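Local coordinates for protein arginine kinase (Anthopleura japonica, PDB 4RF6) that catalyses the reversible transfer of a phosphoryl group from ATP to L-arginine, yielding phosphoarginine and ADP, at residues 445-458 with 622-636. Residues are numbered along the deposited sequence; the frame is centred on the assembly and turned at random.
Sequences VEDYHSPYKLANKH and DAHGYLSGCPTNLGT
His449, the first residue past helix 438-448, donates from NE2 to the backbone O of Pro631 at 2.6 Å. The bond is nearly straight (166° at the hydrogen); Pro631 O lies in the imidazole plane, and NE2 in turn lies in the plane of that carbonyl. Together with Tyr448 CD2 over one face, this in-plane bond would limit the ring's rotation. The Tyr448 side chain, with CG anti to its backbone N (chi1 178°), brings a ring face against Thr632, whose CG2 sits over the centre, 3.6 Å from the centroid: a CH-pi contact. A water bound to Tyr448 OH makes a weak bond to Thr632 O, which is also held by Arg691.

Beside the His449 bond, Val445 CG2 meets Leu634 CD1 at 3.6 Å, the two side chains crossing at about a right angle. Leu454 lays CD2 over one face of His624, off-centre; this imidazole is tied through ND1 to Thr621.

Further along, Tyr452 OH donates a hydrogen bond to Ala623 O (2.6 Å), tilted 27° from the carbonyl plane, and His458 N bonds to Asp622 O (2.8 Å). The His458 imidazole rests one face on Gly635 CA, 3.8 Å from its centroid; ND1 accepts from Gly693 N, and a water links NE2 to Gly635 O. Gly625 and Gly635, both at positive phi, bring bare backbone close to this ring.

Three direct bonds onto backbone carbonyls thus fasten the end of the small helical N-terminal domain and its outgoing linker to the largely loop segment 622-636, which includes the short strand 625-626, of the C-terminal catalytic domain, an interdomain seam of the two-domain phosphagen kinase fold, here within the second tandem repeat.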
ATOM      1  N   VAL A 445       9.104  29.999  -8.820  1.00 17.61           N
ATOM      2  CA  VAL A 445       7.750  30.413  -9.196  1.00 20.68           C
ATOM      3  C   VAL A 445       7.776  31.545 -10.226  1.00 22.38           C
ATOM      4  O   VAL A 445       7.090  31.481 -11.253  1.00 19.77           O
ATOM      5  CB  VAL A 445       6.930  30.861  -7.977  1.00 20.41           C
ATOM      6  CG1 VAL A 445       5.689  31.630  -8.423  1.00 15.78           C
ATOM      7  CG2 VAL A 445       6.536  29.665  -7.132  1.00 21.27           C
ATOM      8  N   GLU A 446       8.572  32.575  -9.952  1.00 20.40           N
ATOM      9  CA  GLU A 446       8.616  33.753 -10.813  1.00 19.08           C
ATOM     10  C   GLU A 446       9.367  33.485 -12.113  1.00 22.66           C
ATOM     11  O   GLU A 446       9.228  34.230 -13.085  1.00 23.80           O
ATOM     12  CB  GLU A 446       9.210  34.957 -10.070  1.00 16.62           C
ATOM     13  CG  GLU A 446       8.299  35.512  -8.970  1.00 18.03           C
ATOM     14  CD  GLU A 446       8.846  36.777  -8.317  1.00 23.75           C
ATOM     15  OE1 GLU A 446      10.049  37.073  -8.495  1.00 24.80           O
ATOM     16  OE2 GLU A 446       8.063  37.471  -7.626  1.00 22.28           O
ATOM     17  N   ASP A 447      10.166  32.424 -12.136  1.00 22.16           N
ATOM     18  CA  ASP A 447      10.844  32.041 -13.369  1.00 21.36           C
ATOM     19  C   ASP A 447       9.866  31.297 -14.274  1.00 22.07           C
ATOM     20  O   ASP A 447       9.632  31.702 -15.419  1.00 22.53           O
ATOM     21  CB  ASP A 447      12.072  31.176 -13.075  1.00 24.93           C
ATOM     22  CG  ASP A 447      12.971  30.993 -14.295  1.00 29.84           C
ATOM     23  OD1 ASP A 447      12.471  30.559 -15.357  1.00 30.19           O
ATOM     24  OD2 ASP A 447      14.179  31.290 -14.182  1.00 30.77           O
ATOM     25  N   TYR A 448       9.282  30.217 -13.759  1.00 21.94           N
ATOM     26  CA  TYR A 448       8.376  29.405 -14.561  1.00 20.78           C
ATOM     27  C   TYR A 448       7.112  30.173 -14.932  1.00 20.01           C
ATOM     28  O   TYR A 448       6.572  29.988 -16.023  1.00 19.29           O
ATOM     29  CB  TYR A 448       7.994  28.100 -13.846  1.00 20.28           C
ATOM     30  CG  TYR A 448       7.020  27.266 -14.663  1.00 24.82           C
ATOM     31  CD1 TYR A 448       7.480  26.387 -15.637  1.00 29.37           C
ATOM     32  CD2 TYR A 448       5.641  27.383 -14.483  1.00 25.87           C
ATOM     33  CE1 TYR A 448       6.599  25.630 -16.399  1.00 31.55           C
ATOM     34  CE2 TYR A 448       4.751  26.634 -15.242  1.00 28.72           C
ATOM     35  CZ  TYR A 448       5.239  25.760 -16.196  1.00 32.86           C
ATOM     36  OH  TYR A 448       4.368  25.012 -16.949  1.00 38.05           O
ATOM     37  N   HIS A 449       6.632  31.019 -14.023  1.00 16.35           N
ATOM     38  CA  HIS A 449       5.385  31.736 -14.258  1.00 18.73           C
ATOM     39  C   HIS A 449       5.625  33.180 -14.696  1.00 18.89           C
ATOM     40  O   HIS A 449       4.724  34.018 -14.598  1.00 14.90           O
ATOM     41  CB  HIS A 449       4.484  31.704 -13.015  1.00 16.48           C
ATOM     42  CG  HIS A 449       3.990  30.337 -12.657  1.00 15.30           C
ATOM     43  ND1 HIS A 449       2.928  29.738 -13.300  1.00 15.95           N
ATOM     44  CD2 HIS A 449       4.405  29.458 -11.714  1.00 13.47           C
ATOM     45  CE1 HIS A 449       2.713  28.544 -12.772  1.00 16.46           C
ATOM     46  NE2 HIS A 449       3.599  28.353 -11.808  1.00 15.16           N
ATOM     47  N   SER A 450       6.839  33.462 -15.165  1.00 19.82           N
ATOM     48  CA  SER A 450       7.153  34.754 -15.770  1.00 23.68           C
ATOM     49  C   SER A 450       6.056  35.088 -16.776  1.00 21.88           C
ATOM     50  O   SER A 450       5.659  34.228 -17.566  1.00 22.59           O
ATOM     51  CB  SER A 450       8.517  34.695 -16.465  1.00 28.83           C
ATOM     52  OG  SER A 450       8.873  35.935 -17.046  1.00 31.57           O
ATOM     53  N   PRO A 451       5.554  36.336 -16.767  1.00 19.91           N
ATOM     54  CA  PRO A 451       6.021  37.536 -16.066  1.00 19.85           C
ATOM     55  C   PRO A 451       5.393  37.790 -14.689  1.00 20.23           C
ATOM     56  O   PRO A 451       5.623  38.872 -14.147  1.00 22.42           O
ATOM     57  CB  PRO A 451       5.587  38.650 -17.018  1.00 22.88           C
ATOM     58  CG  PRO A 451       4.284  38.147 -17.554  1.00 24.47           C
ATOM     59  CD  PRO A 451       4.412  36.642 -17.649  1.00 23.84           C
ATOM     60  N   TYR A 452       4.634  36.844 -14.137  1.00 16.59           N
ATOM     61  CA  TYR A 452       4.031  37.034 -12.808  1.00 18.31           C
ATOM     62  C   TYR A 452       5.040  37.359 -11.707  1.00 15.50           C
ATOM     63  O   TYR A 452       6.131  36.766 -11.635  1.00 15.56           O
ATOM     64  CB  TYR A 452       3.203  35.806 -12.406  1.00 16.55           C
ATOM     65  CG  TYR A 452       2.561  35.902 -11.034  1.00 13.89           C
ATOM     66  CD1 TYR A 452       1.402  36.643 -10.844  1.00 13.99           C
ATOM     67  CD2 TYR A 452       3.107  35.242  -9.940  1.00 13.67           C
ATOM     68  CE1 TYR A 452       0.805  36.734  -9.617  1.00 11.80           C
ATOM     69  CE2 TYR A 452       2.515  35.322  -8.688  1.00 12.26           C
ATOM     70  CZ  TYR A 452       1.361  36.074  -8.542  1.00 13.93           C
ATOM     71  OH  TYR A 452       0.747  36.181  -7.321  1.00 14.63           O
ATOM     72  N   LYS A 453       4.675  38.314 -10.850  1.00 12.73           N
ATOM     73  CA  LYS A 453       5.457  38.612  -9.655  1.00 16.07           C
ATOM     74  C   LYS A 453       4.599  38.314  -8.434  1.00 16.86           C
ATOM     75  O   LYS A 453       3.426  38.681  -8.399  1.00 14.01           O
ATOM     76  CB  LYS A 453       5.890  40.079  -9.621  1.00 22.48           C
ATOM     77  CG  LYS A 453       6.497  40.601 -10.909  1.00 26.03           C
ATOM     78  CD  LYS A 453       7.741  39.823 -11.311  1.00 30.17           C
ATOM     79  CE  LYS A 453       8.233  40.276 -12.690  1.00 34.58           C
ATOM     80  NZ  LYS A 453       9.446  39.534 -13.136  1.00 37.60           N
ATOM     81  N   LEU A 454       5.177  37.641  -7.441  1.00 14.15           N
ATOM     82  CA  LEU A 454       4.442  37.279  -6.226  1.00 17.02           C
ATOM     83  C   LEU A 454       3.886  38.500  -5.498  1.00 15.52           C
ATOM     84  O   LEU A 454       2.865  38.411  -4.817  1.00 14.37           O
ATOM     85  CB  LEU A 454       5.329  36.445  -5.294  1.00 16.27           C
ATOM     86  CG  LEU A 454       5.592  35.030  -5.809  1.00 17.49           C
ATOM     87  CD1 LEU A 454       6.910  34.485  -5.299  1.00 18.06           C
ATOM     88  CD2 LEU A 454       4.456  34.092  -5.427  1.00 18.23           C
ATOM     89  N   ALA A 455       4.560  39.637  -5.646  1.00 13.92           N
ATOM     90  CA  ALA A 455       4.074  40.898  -5.087  1.00 15.56           C
ATOM     91  C   ALA A 455       2.718  41.302  -5.679  1.00 14.25           C
ATOM     92  O   ALA A 455       1.911  41.943  -5.006  1.00 12.52           O
ATOM     93  CB  ALA A 455       5.092  41.995  -5.297  1.00 15.87           C
ATOM     94  N   ASN A 456       2.466  40.932  -6.932  1.00 11.05           N
ATOM     95  CA  ASN A 456       1.178  41.230  -7.573  1.00 11.29           C
ATOM     96  C   ASN A 456       0.017  40.539  -6.883  1.00 14.62           C
ATOM     97  O   ASN A 456      -1.111  41.049  -6.860  1.00 13.30           O
ATOM     98  CB  ASN A 456       1.152  40.756  -9.027  1.00  9.06           C
ATOM     99  CG  ASN A 456       2.219  41.397  -9.885  1.00 14.01           C
ATOM    100  OD1 ASN A 456       2.529  40.900 -10.971  1.00 17.05           O
ATOM    101  ND2 ASN A 456       2.782  42.497  -9.415  1.00 12.89           N
ATOM    102  N   LYS A 457       0.302  39.345  -6.370  1.00 10.11           N
ATOM    103  CA  LYS A 457      -0.715  38.460  -5.811  1.00 12.49           C
ATOM    104  C   LYS A 457      -1.728  37.998  -6.858  1.00 12.18           C
ATOM    105  O   LYS A 457      -1.750  38.489  -7.991  1.00 12.04           O
ATOM    106  CB  LYS A 457      -1.364  39.075  -4.571  1.00 14.41           C
ATOM    107  CG  LYS A 457      -0.334  39.235  -3.452  1.00 19.00           C
ATOM    108  CD  LYS A 457      -0.880  39.938  -2.235  1.00 27.60           C
ATOM    109  CE  LYS A 457       0.139  39.849  -1.103  1.00 31.94           C
ATOM    110  NZ  LYS A 457      -0.408  40.357   0.182  1.00 35.24           N
ATOM    111  N   HIS A 458      -2.556  37.035  -6.471  1.00 10.04           N
ATOM    112  CA  HIS A 458      -3.388  36.312  -7.415  1.00 12.69           C
ATOM    113  C   HIS A 458      -4.843  36.364  -6.968  1.00 14.66           C
ATOM    114  O   HIS A 458      -5.132  36.302  -5.770  1.00 15.37           O
ATOM    115  CB  HIS A 458      -2.905  34.860  -7.467  1.00 13.89           C
ATOM    116  CG  HIS A 458      -3.713  33.981  -8.366  1.00 14.31           C
ATOM    117  ND1 HIS A 458      -3.427  33.824  -9.707  1.00 16.33           N
ATOM    118  CD2 HIS A 458      -4.784  33.193  -8.112  1.00 12.13           C
ATOM    119  CE1 HIS A 458      -4.300  32.989 -10.243  1.00 17.71           C
ATOM    120  NE2 HIS A 458      -5.132  32.589  -9.298  1.00 14.28           N
ATOM    121  N   ASP A 622      -2.800  34.130  -0.995  1.00 11.62           N
ATOM    122  CA  ASP A 622      -2.979  35.294  -1.858  1.00 15.95           C
ATOM    123  C   ASP A 622      -1.881  35.379  -2.915  1.00 13.41           C
ATOM    124  O   ASP A 622      -2.130  35.768  -4.048  1.00 15.44           O
ATOM    125  CB  ASP A 622      -3.005  36.594  -1.042  1.00 22.40           C
ATOM    126  CG  ASP A 622      -4.244  36.725  -0.177  1.00 31.25           C
ATOM    127  OD1 ASP A 622      -5.230  35.996  -0.422  1.00 33.49           O
ATOM    128  OD2 ASP A 622      -4.224  37.569   0.751  1.00 34.29           O
ATOM    129  N   ALA A 623      -0.660  35.012  -2.540  1.00 10.56           N
ATOM    130  CA  ALA A 623       0.479  35.139  -3.451  1.00 11.12           C
ATOM    131  C   ALA A 623       0.571  34.014  -4.494  1.00 12.53           C
ATOM    132  O   ALA A 623       0.998  34.254  -5.627  1.00 14.90           O
ATOM    133  CB  ALA A 623       1.769  35.230  -2.672  1.00 16.08           C
ATOM    134  N   HIS A 624       0.193  32.793  -4.107  1.00 12.45           N
ATOM    135  CA  HIS A 624       0.351  31.621  -4.978  1.00 14.70           C
ATOM    136  C   HIS A 624      -0.947  31.073  -5.580  1.00 14.66           C
ATOM    137  O   HIS A 624      -0.913  30.155  -6.413  1.00 12.95           O
ATOM    138  CB  HIS A 624       1.032  30.473  -4.219  1.00 16.82           C
ATOM    139  CG  HIS A 624       2.314  30.853  -3.546  1.00 17.89           C
ATOM    140  ND1 HIS A 624       2.356  31.407  -2.283  1.00 17.18           N
ATOM    141  CD2 HIS A 624       3.602  30.737  -3.952  1.00 15.96           C
ATOM    142  CE1 HIS A 624       3.615  31.622  -1.943  1.00 17.65           C
ATOM    143  NE2 HIS A 624       4.390  31.223  -2.936  1.00 16.63           N
ATOM    144  N   GLY A 625      -2.091  31.602  -5.158  1.00 11.55           N
ATOM    145  CA  GLY A 625      -3.358  31.022  -5.571  1.00 11.28           C
ATOM    146  C   GLY A 625      -3.497  29.629  -4.985  1.00 12.16           C
ATOM    147  O   GLY A 625      -3.015  29.373  -3.879  1.00 12.44           O
ATOM    148  N   TYR A 626      -4.141  28.716  -5.706  1.00 12.72           N
ATOM    149  CA  TYR A 626      -4.265  27.352  -5.192  1.00 14.10           C
ATOM    150  C   TYR A 626      -2.918  26.650  -5.163  1.00 12.57           C
ATOM    151  O   TYR A 626      -2.153  26.692  -6.134  1.00 14.52           O
ATOM    152  CB  TYR A 626      -5.313  26.545  -5.965  1.00 11.60           C
ATOM    153  CG  TYR A 626      -6.700  27.118  -5.778  1.00 13.12           C
ATOM    154  CD1 TYR A 626      -7.410  26.898  -4.603  1.00 11.18           C
ATOM    155  CD2 TYR A 626      -7.282  27.903  -6.762  1.00 12.47           C
ATOM    156  CE1 TYR A 626      -8.668  27.437  -4.420  1.00 13.51           C
ATOM    157  CE2 TYR A 626      -8.532  28.437  -6.594  1.00 15.49           C
ATOM    158  CZ  TYR A 626      -9.221  28.205  -5.421  1.00 16.82           C
ATOM    159  OH  TYR A 626     -10.478  28.749  -5.251  1.00 18.88           O
ATOM    160  N   LEU A 627      -2.626  26.022  -4.031  1.00  9.80           N
ATOM    161  CA  LEU A 627      -1.326  25.401  -3.811  1.00 13.29           C
ATOM    162  C   LEU A 627      -1.248  24.000  -4.384  1.00 14.19           C
ATOM    163  O   LEU A 627      -2.235  23.256  -4.411  1.00 11.41           O
ATOM    164  CB  LEU A 627      -0.995  25.361  -2.322  1.00 12.99           C
ATOM    165  CG  LEU A 627      -0.870  26.735  -1.678  1.00 16.52           C
ATOM    166  CD1 LEU A 627      -0.544  26.595  -0.209  1.00 18.71           C
ATOM    167  CD2 LEU A 627       0.212  27.532  -2.373  1.00 17.10           C
ATOM    168  N   SER A 628      -0.054  23.645  -4.838  1.00 15.70           N
ATOM    169  CA  SER A 628       0.192  22.333  -5.410  1.00 16.59           C
ATOM    170  C   SER A 628       1.593  21.943  -5.004  1.00 17.43           C
ATOM    171  O   SER A 628       2.419  22.819  -4.734  1.00 17.48           O
ATOM    172  CB  SER A 628       0.097  22.395  -6.933  1.00 18.43           C
ATOM    173  OG  SER A 628       0.413  21.143  -7.511  1.00 21.62           O
ATOM    174  N   GLY A 629       1.862  20.641  -4.950  1.00 16.78           N
ATOM    175  CA  GLY A 629       3.198  20.146  -4.667  1.00 18.23           C
ATOM    176  C   GLY A 629       4.130  20.555  -5.790  1.00 19.97           C
ATOM    177  O   GLY A 629       5.324  20.783  -5.573  1.00 14.93           O
ATOM    178  N   CYS A 630       3.598  20.632  -7.008  0.58 17.61           N
ATOM    179  CA  CYS A 630       4.382  21.097  -8.149  0.58 18.68           C
ATOM    180  C   CYS A 630       4.063  22.562  -8.415  0.58 18.12           C
ATOM    181  O   CYS A 630       2.919  22.908  -8.700  0.58 20.76           O
ATOM    182  CB  CYS A 630       4.090  20.256  -9.397  0.58 22.09           C
ATOM    183  SG  CYS A 630       5.161  20.627 -10.829  0.58 28.43           S
ATOM    184  N   PRO A 631       5.078  23.432  -8.307  1.00 18.18           N
ATOM    185  CA  PRO A 631       4.928  24.881  -8.495  1.00 18.67           C
ATOM    186  C   PRO A 631       4.420  25.270  -9.884  1.00 15.93           C
ATOM    187  O   PRO A 631       3.996  26.409 -10.062  1.00 15.11           O
ATOM    188  CB  PRO A 631       6.350  25.412  -8.278  1.00 18.52           C
ATOM    189  CG  PRO A 631       7.019  24.365  -7.409  1.00 20.17           C
ATOM    190  CD  PRO A 631       6.446  23.061  -7.897  1.00 17.71           C
ATOM    191  N   THR A 632       4.453  24.349 -10.848  1.00 17.79           N
ATOM    192  CA  THR A 632       3.891  24.621 -12.169  1.00 17.39           C
ATOM    193  C   THR A 632       2.366  24.659 -12.144  1.00 16.75           C
ATOM    194  O   THR A 632       1.739  25.233 -13.032  1.00 17.72           O
ATOM    195  CB  THR A 632       4.345  23.592 -13.228  1.00 23.31           C
ATOM    196  OG1 THR A 632       3.851  22.288 -12.889  1.00 25.28           O
ATOM    197  CG2 THR A 632       5.849  23.559 -13.328  1.00 21.96           C
ATOM    198  N   ASN A 633       1.775  24.045 -11.125  1.00 13.61           N
ATOM    199  CA  ASN A 633       0.322  23.967 -11.022  1.00 14.91           C
ATOM    200  C   ASN A 633      -0.296  24.984 -10.066  1.00 17.42           C
ATOM    201  O   ASN A 633      -1.442  24.822  -9.643  1.00 19.16           O
ATOM    202  CB  ASN A 633      -0.106  22.561 -10.601  1.00 20.73           C
ATOM    203  CG  ASN A 633      -0.338  21.646 -11.781  1.00 34.76           C
ATOM    204  OD1 ASN A 633      -1.416  21.652 -12.379  1.00 40.40           O
ATOM    205  ND2 ASN A 633       0.668  20.844 -12.121  1.00 37.01           N
ATOM    206  N   LEU A 634       0.451  26.029  -9.729  1.00 15.81           N
ATOM    207  CA  LEU A 634      -0.055  27.074  -8.842  1.00 13.89           C
ATOM    208  C   LEU A 634      -1.086  27.968  -9.538  1.00 14.19           C
ATOM    209  O   LEU A 634      -1.403  27.762 -10.717  1.00 13.93           O
ATOM    210  CB  LEU A 634       1.106  27.911  -8.307  1.00 11.61           C
ATOM    211  CG  LEU A 634       2.090  27.148  -7.426  1.00 13.03           C
ATOM    212  CD1 LEU A 634       3.296  28.016  -7.098  1.00 10.76           C
ATOM    213  CD2 LEU A 634       1.403  26.700  -6.150  1.00 14.73           C
ATOM    214  N   GLY A 635      -1.616  28.945  -8.801  1.00 14.60           N
ATOM    215  CA  GLY A 635      -2.561  29.912  -9.346  1.00 13.03           C
ATOM    216  C   GLY A 635      -3.954  29.345  -9.545  1.00 12.67           C
ATOM    217  O   GLY A 635      -4.634  28.982  -8.582  1.00 12.76           O
ATOM    218  N   THR A 636      -4.380  29.281 -10.802  1.00  9.53           N
ATOM    219  CA  THR A 636      -5.633  28.633 -11.174  1.00 10.73           C
ATOM    220  C   THR A 636      -5.499  27.113 -11.170  1.00 14.25           C
ATOM    221  O   THR A 636      -6.504  26.394 -11.124  1.00 16.80           O
ATOM    222  CB  THR A 636      -6.028  29.025 -12.589  1.00 13.10           C
ATOM    223  OG1 THR A 636      -4.993  28.596 -13.482  1.00 11.14           O
ATOM    224  CG2 THR A 636      -6.204  30.525 -12.695  1.00 13.48           C
TER
HETATM  225  O   HOH W   1       1.756  25.661 -16.459  1.00 55.81           O
HETATM  226  O   HOH W   2      -6.989  30.578  -8.687  1.00 11.95           O